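Local coordinates for protein glutathione s-transferase I (Zea mays, PDB 1AXD) that conjugates glutathione to electrophilic compounds as a dimeric transferase, and so takes part in the detoxification of herbicides in maize, at residues L62-S67 and C71-R76; C17-E22 and A163-V168. All blocks are in the same frame, centred on the assembly; numbering follows the deposited sequence.

Interaction 1: residues L62-S67 and C71-R76; sequences LYLFES and CKYAAR
Leu64 lays its CD1 methyl over one face of the Tyr73 ring, 3.9 Å from the ring centroid and 21° off the normal, a CH-pi contact. The methyl is displaced toward the CG-CD2 bond, with Leu64 CD1 3.7 Å from Tyr73 CG and as near to Tyr73 CD2, and the two side chains cross at about a right angle. Leu62 reaches the phenol end instead: CG anti to its backbone N (chi1 -180°) extends the chain and carries Leu62 CD2 obliquely to 3.5 Å from Tyr73 CZ. Tyr73 also has CG anti to the backbone N (chi1 176°), which sends the ring from helix 67-78 across to strand 62-65. Its hydroxyl is hydrogen-bonded to Asp59. With the phenol cut back to an alanine here, both leucine methyls are likely to face a gap and Asp59 to lose this hydroxyl. At the turn, Cys71 N donates to Ser67 O at 3.0 Å, an opening i to i+4 bond of the helix whose N-cap position Glu66 occupies. Ser67 OG and Glu66 OE1 bind the backbone of the bound peptide, as expected for a thioredoxin-like glutathione site. The chemistry is divided: apolar packing sets helix against edge strand, while polar junction groups hold ligand.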
loop_
_atom_site.group_PDB
_atom_site.type_symbol
_atom_site.label_atom_id
_atom_site.label_comp_id
_atom_site.label_asym_id
_atom_site.label_seq_id
_atom_site.Cartn_x
_atom_site.Cartn_y
_atom_site.Cartn_z
ATOM N N LEU A 62 16.334 -14.623 -6.314
ATOM C CA LEU A 62 15.068 -13.914 -6.230
ATOM C C LEU A 62 15.322 -12.486 -5.814
ATOM O O LEU A 62 16.035 -12.262 -4.842
ATOM C CB LEU A 62 14.148 -14.612 -5.219
ATOM C CG LEU A 62 12.754 -14.026 -4.983
ATOM C CD1 LEU A 62 11.920 -14.150 -6.265
ATOM C CD2 LEU A 62 12.065 -14.762 -3.826
ATOM N N TYR A 63 14.815 -11.532 -6.589
ATOM C CA TYR A 63 14.976 -10.112 -6.277
ATOM C C TYR A 63 13.648 -9.513 -5.917
ATOM O O TYR A 63 12.674 -9.763 -6.608
ATOM C CB TYR A 63 15.590 -9.363 -7.467
ATOM C CG TYR A 63 17.089 -9.495 -7.564
ATOM C CD1 TYR A 63 17.909 -8.989 -6.568
ATOM C CD2 TYR A 63 17.687 -10.124 -8.645
ATOM C CE1 TYR A 63 19.285 -9.106 -6.644
ATOM C CE2 TYR A 63 19.073 -10.250 -8.729
ATOM C CZ TYR A 63 19.864 -9.740 -7.723
ATOM O OH TYR A 63 21.237 -9.866 -7.770
ATOM N N LEU A 64 13.591 -8.746 -4.836
ATOM C CA LEU A 64 12.341 -8.125 -4.409
ATOM C C LEU A 64 12.549 -6.695 -4.013
ATOM O O LEU A 64 13.654 -6.331 -3.626
ATOM C CB LEU A 64 11.734 -8.878 -3.222
ATOM C CG LEU A 64 11.320 -10.336 -3.409
ATOM C CD1 LEU A 64 11.079 -10.969 -2.049
ATOM C CD2 LEU A 64 10.057 -10.425 -4.251
ATOM N N PHE A 65 11.498 -5.891 -4.131
ATOM C CA PHE A 65 11.539 -4.491 -3.744
ATOM C C PHE A 65 10.192 -4.079 -3.227
ATOM O O PHE A 65 9.243 -4.823 -3.412
ATOM C CB PHE A 65 12.053 -3.578 -4.866
ATOM C CG PHE A 65 11.353 -3.747 -6.173
ATOM C CD1 PHE A 65 11.701 -4.782 -7.033
ATOM C CD2 PHE A 65 10.387 -2.832 -6.578
ATOM C CE1 PHE A 65 11.101 -4.901 -8.283
ATOM C CE2 PHE A 65 9.775 -2.939 -7.836
ATOM C CZ PHE A 65 10.135 -3.973 -8.687
ATOM N N GLU A 66 10.122 -2.897 -2.612
ATOM C CA GLU A 66 8.928 -2.350 -1.962
ATOM C C GLU A 66 8.914 -2.983 -0.596
ATOM O O GLU A 66 8.690 -4.175 -0.489
ATOM C CB GLU A 66 7.633 -2.642 -2.733
ATOM C CG GLU A 66 7.330 -1.652 -3.849
ATOM C CD GLU A 66 7.037 -0.248 -3.341
ATOM O OE1 GLU A 66 6.591 -0.093 -2.186
ATOM O OE2 GLU A 66 7.233 0.716 -4.104
ATOM N N SER A 67 9.199 -2.191 0.432
ATOM C CA SER A 67 9.274 -2.672 1.800
ATOM C C SER A 67 8.177 -3.601 2.245
ATOM O O SER A 67 8.480 -4.694 2.701
ATOM C CB SER A 67 9.440 -1.493 2.773
ATOM O OG SER A 67 8.365 -0.574 2.696
ATOM N N CYS A 71 8.349 -7.617 3.338
ATOM C CA CYS A 71 7.883 -8.029 4.652
ATOM C C CYS A 71 6.996 -9.243 4.554
ATOM O O CYS A 71 7.233 -10.200 5.257
ATOM C CB CYS A 71 7.130 -6.874 5.345
ATOM S SG CYS A 71 8.075 -5.328 5.655
ATOM N N LYS A 72 5.994 -9.233 3.685
ATOM C CA LYS A 72 5.115 -10.389 3.566
ATOM C C LYS A 72 5.898 -11.603 3.177
ATOM O O LYS A 72 5.568 -12.683 3.609
ATOM C CB LYS A 72 4.000 -10.141 2.552
ATOM C CG LYS A 72 3.131 -8.947 2.858
ATOM C CD LYS A 72 1.931 -8.881 1.923
ATOM C CE LYS A 72 1.182 -7.538 2.031
ATOM N NZ LYS A 72 1.974 -6.352 1.560
ATOM N N TYR A 73 6.935 -11.443 2.369
ATOM C CA TYR A 73 7.754 -12.575 1.962
ATOM C C TYR A 73 8.529 -13.188 3.107
ATOM O O TYR A 73 8.586 -14.399 3.204
ATOM C CB TYR A 73 8.725 -12.149 0.875
ATOM C CG TYR A 73 9.679 -13.235 0.448
ATOM C CD1 TYR A 73 9.276 -14.235 -0.425
ATOM C CD2 TYR A 73 11.004 -13.228 0.871
ATOM C CE1 TYR A 73 10.162 -15.186 -0.872
ATOM C CE2 TYR A 73 11.900 -14.178 0.423
ATOM C CZ TYR A 73 11.472 -15.151 -0.449
ATOM O OH TYR A 73 12.365 -16.060 -0.946
ATOM N N ALA A 74 9.161 -12.378 3.942
ATOM C CA ALA A 74 9.922 -12.922 5.052
ATOM C C ALA A 74 9.037 -13.705 5.993
ATOM O O ALA A 74 9.490 -14.679 6.580
ATOM C CB ALA A 74 10.638 -11.799 5.777
ATOM N N ALA A 75 7.789 -13.279 6.159
ATOM C CA ALA A 75 6.865 -13.985 7.041
ATOM C C ALA A 75 6.377 -15.202 6.322
ATOM O O ALA A 75 6.444 -16.289 6.855
ATOM C CB ALA A 75 5.704 -13.065 7.440
ATOM N N ARG A 76 5.951 -15.013 5.090
ATOM C CA ARG A 76 5.450 -16.074 4.234
ATOM C C ARG A 76 6.458 -17.235 4.131
ATOM O O ARG A 76 6.047 -18.378 3.997
ATOM C CB ARG A 76 5.197 -15.455 2.853
ATOM C CG ARG A 76 4.313 -16.229 1.906
ATOM C CD ARG A 76 4.413 -15.625 0.499
ATOM N NE ARG A 76 3.691 -14.362 0.361
ATOM C CZ ARG A 76 2.366 -14.273 0.376
ATOM N NH1 ARG A 76 1.631 -15.368 0.530
ATOM N NH2 ARG A 76 1.774 -13.100 0.204
#

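Interaction 2: residues C17-E22 and A163-V168; sequences CATALE and ADLNHV
Thr19 meets Val168 tip to tip, and these two residues and Leu165 make the direct contacts between helix 14-24 and segment 163-168. Along 17-22, Cys17 comes first; its CB points away from 163-168, and its side chain packs instead on Ile70 of helix 67-78. Its carbonyl accepts the helical bond from Leu21 N, just as that of Ala18 accepts one from Glu22 N. Thr19 follows, with its CA 6.5 Å from that of Leu165, the nearest CA pair across the segments. The threonine CG2 stands anti to the backbone N, while OG1 is anti to the carbonyl carbon (chi1 -50°); this rotation turns both branches to the valine, and one methyl lies against the two of them: Val168 CG2 is 3.4 Å from Thr19 CG2 and 3.3 Å from Thr19 OG1. That oxygen is not left without a polar partner, because it is hydrogen-bonded to Thr15 O one helical turn earlier. The same Thr19 CG2 also touches Leu165 CB at 3.9 Å. Ala20, next in order, is partly covered by the opposing segment although Ala20 CB stays 5.3 Å from Asn166 OD1.

On the facing side, a type I beta turn from Leu165 to Val168, closed by Val168 N to Leu165 O at 3.1 Å, brings both apolar residues to the same threonine. Val205 of helix 200-208 packs on Thr19 as well. The contact joins the thioredoxin-like N-terminal domain to the helical C-terminal domain. With the threonine hydroxyl bonded within its own helix, the chemistry across this buried interface is that of van der Waals packing, which depends on fit of shape.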
loop_
_atom_site.group_PDB
_atom_site.type_symbol
_atom_site.label_atom_id
_atom_site.label_comp_id
_atom_site.label_asym_id
_atom_site.label_seq_id
_atom_site.Cartn_x
_atom_site.Cartn_y
_atom_site.Cartn_z
ATOM N N CYS A 17 11.563 -3.584 7.009
ATOM C CA CYS A 17 11.938 -4.913 6.547
ATOM C C CYS A 17 12.732 -5.614 7.599
ATOM O O CYS A 17 12.534 -6.802 7.793
ATOM C CB CYS A 17 12.797 -4.816 5.286
ATOM S SG CYS A 17 12.037 -3.959 3.922
ATOM N N ALA A 18 13.665 -4.907 8.242
ATOM C CA ALA A 18 14.496 -5.503 9.288
ATOM C C ALA A 18 13.664 -5.973 10.421
ATOM O O ALA A 18 13.979 -6.995 10.995
ATOM C CB ALA A 18 15.575 -4.513 9.755
ATOM N N THR A 19 12.568 -5.280 10.718
ATOM C CA THR A 19 11.686 -5.678 11.810
ATOM C C THR A 19 11.070 -7.032 11.548
ATOM O O THR A 19 11.092 -7.877 12.423
ATOM C CB THR A 19 10.533 -4.684 11.993
ATOM O OG1 THR A 19 11.056 -3.357 12.063
ATOM C CG2 THR A 19 9.755 -4.994 13.294
ATOM N N ALA A 20 10.509 -7.227 10.358
ATOM C CA ALA A 20 9.871 -8.490 10.005
ATOM C C ALA A 20 10.867 -9.625 9.876
ATOM O O ALA A 20 10.559 -10.742 10.270
ATOM C CB ALA A 20 9.044 -8.312 8.717
ATOM N N LEU A 21 12.053 -9.340 9.350
ATOM C CA LEU A 21 13.065 -10.363 9.178
ATOM C C LEU A 21 13.525 -10.829 10.515
ATOM O O LEU A 21 13.690 -12.022 10.715
ATOM C CB LEU A 21 14.213 -9.806 8.343
ATOM C CG LEU A 21 13.870 -9.571 6.855
ATOM C CD1 LEU A 21 14.817 -8.540 6.212
ATOM C CD2 LEU A 21 13.927 -10.887 6.075
ATOM N N GLU A 22 13.670 -9.899 11.454
ATOM C CA GLU A 22 14.095 -10.222 12.813
ATOM C C GLU A 22 13.056 -11.041 13.542
ATOM O O GLU A 22 13.414 -11.902 14.326
ATOM C CB GLU A 22 14.366 -8.939 13.607
ATOM C CG GLU A 22 15.611 -8.166 13.186
ATOM C CD GLU A 22 16.912 -8.911 13.462
ATOM O OE1 GLU A 22 16.907 -9.834 14.298
ATOM O OE2 GLU A 22 17.950 -8.566 12.858
ATOM N N ALA A 163 0.654 -6.535 10.535
ATOM C CA ALA A 163 0.032 -5.225 10.679
ATOM C C ALA A 163 0.687 -4.468 11.792
ATOM O O ALA A 163 0.929 -3.285 11.639
ATOM C CB ALA A 163 -1.486 -5.372 10.918
ATOM N N ASP A 164 1.019 -5.153 12.887
ATOM C CA ASP A 164 1.651 -4.522 14.042
ATOM C C ASP A 164 3.080 -4.162 13.837
ATOM O O ASP A 164 3.423 -3.015 14.045
ATOM C CB ASP A 164 1.503 -5.408 15.267
ATOM C CG ASP A 164 0.065 -5.705 15.576
ATOM O OD1 ASP A 164 -0.577 -4.894 16.274
ATOM O OD2 ASP A 164 -0.443 -6.734 15.089
ATOM N N LEU A 165 3.907 -5.120 13.409
ATOM C CA LEU A 165 5.339 -4.893 13.167
ATOM C C LEU A 165 5.584 -3.815 12.147
ATOM O O LEU A 165 6.561 -3.091 12.263
ATOM C CB LEU A 165 6.036 -6.172 12.676
ATOM C CG LEU A 165 6.179 -7.470 13.478
ATOM C CD1 LEU A 165 6.249 -7.157 14.978
ATOM C CD2 LEU A 165 5.022 -8.400 13.192
ATOM N N ASN A 166 4.702 -3.698 11.160
ATOM C CA ASN A 166 4.850 -2.698 10.107
ATOM C C ASN A 166 4.814 -1.259 10.596
ATOM O O ASN A 166 5.118 -0.362 9.825
ATOM C CB ASN A 166 3.787 -2.917 9.027
ATOM C CG ASN A 166 4.173 -3.994 8.015
ATOM O OD1 ASN A 166 5.129 -4.727 8.212
ATOM N ND2 ASN A 166 3.422 -4.073 6.916
ATOM N N HIS A 167 4.419 -1.042 11.852
ATOM C CA HIS A 167 4.342 0.298 12.450
ATOM C C HIS A 167 5.557 0.647 13.280
ATOM O O HIS A 167 5.677 1.785 13.677
ATOM C CB HIS A 167 3.160 0.390 13.417
ATOM C CG HIS A 167 1.811 0.418 12.771
ATOM N ND1 HIS A 167 1.097 -0.724 12.478
ATOM C CD2 HIS A 167 1.003 1.456 12.448
ATOM C CE1 HIS A 167 -0.090 -0.392 12.002
ATOM N NE2 HIS A 167 -0.172 0.925 11.974
ATOM N N VAL A 168 6.449 -0.294 13.570
ATOM C CA VAL A 168 7.552 0.056 14.440
ATOM C C VAL A 168 8.568 1.024 13.952
ATOM O O VAL A 168 8.774 2.017 14.635
ATOM C CB VAL A 168 8.212 -1.177 15.159
ATOM C CG1 VAL A 168 7.148 -2.200 15.576
ATOM C CG2 VAL A 168 9.305 -1.803 14.333
#

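In the fold
Both contacts are buried, but they serve different levels of the fold. Interaction 1 is local, joining edge strand 62-65 to the helix that follows it, and its surroundings include Val96 and Leu88 of the second subunit. Interaction 2 closes a loop of 140 residues between the two domains, lies nearer the chain centre (about 6 Å against 13 Å, from contact centre to chain centre), and is touched by no other protein chain. An aromatic ring and a helix-start bond mark the first; threonine, leucine and valine side chains make the second, through methyl and methylene contacts and a hydroxyl oxygen bonded within its own helix. The two contacts meet where helix 14-24 packs on helix 67-78: Ala74 CB lies 3.4 Å from Leu21 CD2.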